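Side-chain contact in lipopolysaccharide core heptose(I) kinase WaaP (Pseudomonas aeruginosa, PDB 6DFL), which phosphorylates the first heptose of the lipopolysaccharide inner core using ATP and magnesium, and also acts as a protein-tyrosine kinase: residues 83-86 with 91-94. Numbering follows the deposited sequence.
Sequences RRLH and ATMT
His86, near the C-terminal end of helix 76-87, donates the N-H of its ring NE2 to the main-chain O of Met93, the sole hydrogen bond between segments 83-86 and 91-94. The NE2 to O distance is 2.8 Å and the N-H points straight at the acceptor, with an angle of 180°. The oxygen lies in the imidazole plane, whereas NE2 sits 25° off the plane of the Met93 carbonyl. With CG anti to its own carbonyl carbon (chi1 -81°), the ring reaches across to the loop. At the same ring edge, His86 CE1 lies 3.8 Å from Thr94 OG1, a van der Waals contact.

Apolar packing centres on the methyl of Thr92. CG2 approaches the histidine ring obliquely, 3.6 Å from His86 CD2, and also meets Leu85 CB at 4.0 Å; Leu85 CD1 lies 4.1 Å from Thr92 CB. The hydroxyl of Thr92, anti to the backbone N, hydrogen-bonds through OG1 to the main-chain O of Val186 in strand 184-186, and Leu85 also packs against Val186.

CB of Met93, a selenomethionine, points away from segment 83-86, and its side chain packs on Glu78 and Ile82, earlier in helix 76-87. This helix, consistent with the alphaC helix of protein kinases, is thus tied to the loop leading into strand 95-101. The neutral NE2-H tautomer would suffice for the histidine bond, so the link need not depend on a charged ring.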
ATOM      1  N   ARG A  83      -1.958   0.719  17.834  1.00 68.15           N
ATOM      2  CA  ARG A  83      -0.904   1.016  18.794  1.00 70.02           C
ATOM      3  C   ARG A  83       0.451   0.534  18.291  1.00 70.10           C
ATOM      4  O   ARG A  83       1.451   1.243  18.429  1.00 66.93           O
ATOM      5  CB  ARG A  83      -1.256   0.409  20.148  1.00 70.99           C
ATOM      6  CG  ARG A  83      -2.412   1.149  20.824  1.00 69.32           C
ATOM      7  CD  ARG A  83      -1.946   2.051  21.950  1.00 73.38           C
ATOM      8  NE  ARG A  83      -1.895   1.278  23.188  1.00 78.41           N
ATOM      9  CZ  ARG A  83      -1.729   1.794  24.402  1.00 78.79           C
ATOM     10  NH1 ARG A  83      -1.594   3.111  24.553  1.00 79.97           N
ATOM     11  NH2 ARG A  83      -1.704   0.992  25.465  1.00 74.38           N
ATOM     12  N   ARG A  84       0.506  -0.656  17.686  1.00 69.55           N
ATOM     13  CA  ARG A  84       1.776  -1.118  17.142  1.00 66.81           C
ATOM     14  C   ARG A  84       2.222  -0.249  15.979  1.00 70.26           C
ATOM     15  O   ARG A  84       3.408   0.083  15.878  1.00 71.95           O
ATOM     16  CB  ARG A  84       1.704  -2.581  16.703  1.00 63.85           C
ATOM     17  CG  ARG A  84       3.008  -3.081  16.053  1.00 67.36           C
ATOM     18  CD  ARG A  84       4.083  -3.568  17.097  1.00 62.85           C
ATOM     19  NE  ARG A  84       3.719  -4.908  17.598  1.00 58.17           N
ATOM     20  CZ  ARG A  84       3.300  -5.135  18.841  1.00 65.47           C
ATOM     21  NH1 ARG A  84       3.257  -4.108  19.693  1.00 62.61           N
ATOM     22  NH2 ARG A  84       2.932  -6.363  19.244  1.00 64.36           N
ATOM     23  N   LEU A  85       1.301   0.144  15.095  1.00 71.09           N
ATOM     24  CA  LEU A  85       1.709   0.951  13.947  1.00 69.22           C
ATOM     25  C   LEU A  85       2.253   2.304  14.376  1.00 68.52           C
ATOM     26  O   LEU A  85       3.131   2.855  13.704  1.00 72.16           O
ATOM     27  CB  LEU A  85       0.549   1.145  12.985  1.00 65.33           C
ATOM     28  CG  LEU A  85       0.205  -0.079  12.158  1.00 67.47           C
ATOM     29  CD1 LEU A  85      -0.728   0.322  11.036  1.00 70.73           C
ATOM     30  CD2 LEU A  85       1.468  -0.737  11.631  1.00 67.15           C
ATOM     31  N   HIS A  86       1.733   2.864  15.471  1.00 64.99           N
ATOM     32  CA  HIS A  86       2.273   4.114  15.988  1.00 67.46           C
ATOM     33  C   HIS A  86       3.693   3.916  16.512  1.00 71.15           C
ATOM     34  O   HIS A  86       4.587   4.713  16.210  1.00 70.17           O
ATOM     35  CB  HIS A  86       1.352   4.669  17.076  1.00 68.95           C
ATOM     36  CG  HIS A  86       0.156   5.411  16.536  1.00 75.71           C
ATOM     37  ND1 HIS A  86       0.039   6.783  16.600  1.00 77.72           N
ATOM     38  CD2 HIS A  86      -0.970   4.971  15.921  1.00 73.79           C
ATOM     39  CE1 HIS A  86      -1.103   7.156  16.050  1.00 74.45           C
ATOM     40  NE2 HIS A  86      -1.732   6.074  15.626  1.00 76.93           N
ATOM     41  N   ALA A  91       1.941   5.533   9.434  1.00 65.77           N
ATOM     42  CA  ALA A  91       0.903   6.536   9.566  1.00 70.59           C
ATOM     43  C   ALA A  91      -0.493   5.899   9.484  1.00 66.13           C
ATOM     44  O   ALA A  91      -0.816   5.183   8.534  1.00 65.21           O
ATOM     45  CB  ALA A  91       1.116   7.585   8.481  1.00 66.06           C
ATOM     46  N   THR A  92      -1.314   6.136  10.497  1.00 67.03           N
ATOM     47  CA  THR A  92      -2.607   5.475  10.568  1.00 71.09           C
ATOM     48  C   THR A  92      -3.555   6.348  11.375  1.00 73.47           C
ATOM     49  O   THR A  92      -3.259   7.513  11.670  1.00 71.58           O
ATOM     50  CB  THR A  92      -2.470   4.070  11.166  1.00 72.73           C
ATOM     51  OG1 THR A  92      -3.731   3.395  11.099  1.00 71.41           O
ATOM     52  CG2 THR A  92      -2.051   4.147  12.607  1.00 72.22           C
HETATM   53  N   MSE A  93      -4.708   5.774  11.718  1.00 74.95           N
HETATM   54  CA  MSE A  93      -5.693   6.462  12.518  1.00 75.52           C
HETATM   55  C   MSE A  93      -5.137   6.726  13.890  1.00 77.19           C
HETATM   56  O   MSE A  93      -4.222   6.048  14.344  1.00 78.21           O
HETATM   57  CB  MSE A  93      -6.983   5.648  12.640  1.00 80.64           C
HETATM   58  CG  MSE A  93      -7.772   5.509  11.359  1.00 79.11           C
HETATM   59 SE   MSE A  93      -8.569   3.749  11.330  1.00 99.63          SE
HETATM   60  CE  MSE A  93     -10.448   4.277  10.922  1.00 96.01           C
ATOM     61  N   THR A  94      -5.696   7.716  14.562  1.00 81.93           N
ATOM     62  CA  THR A  94      -5.393   7.963  15.958  1.00 78.45           C
ATOM     63  C   THR A  94      -6.620   7.568  16.759  1.00 79.56           C
ATOM     64  O   THR A  94      -7.744   7.876  16.355  1.00 80.45           O
ATOM     65  CB  THR A  94      -5.016   9.426  16.178  1.00 78.46           C
ATOM     66  OG1 THR A  94      -3.805   9.697  15.466  1.00 79.16           O
ATOM     67  CG2 THR A  94      -4.817   9.723  17.655  1.00 74.98           C
TER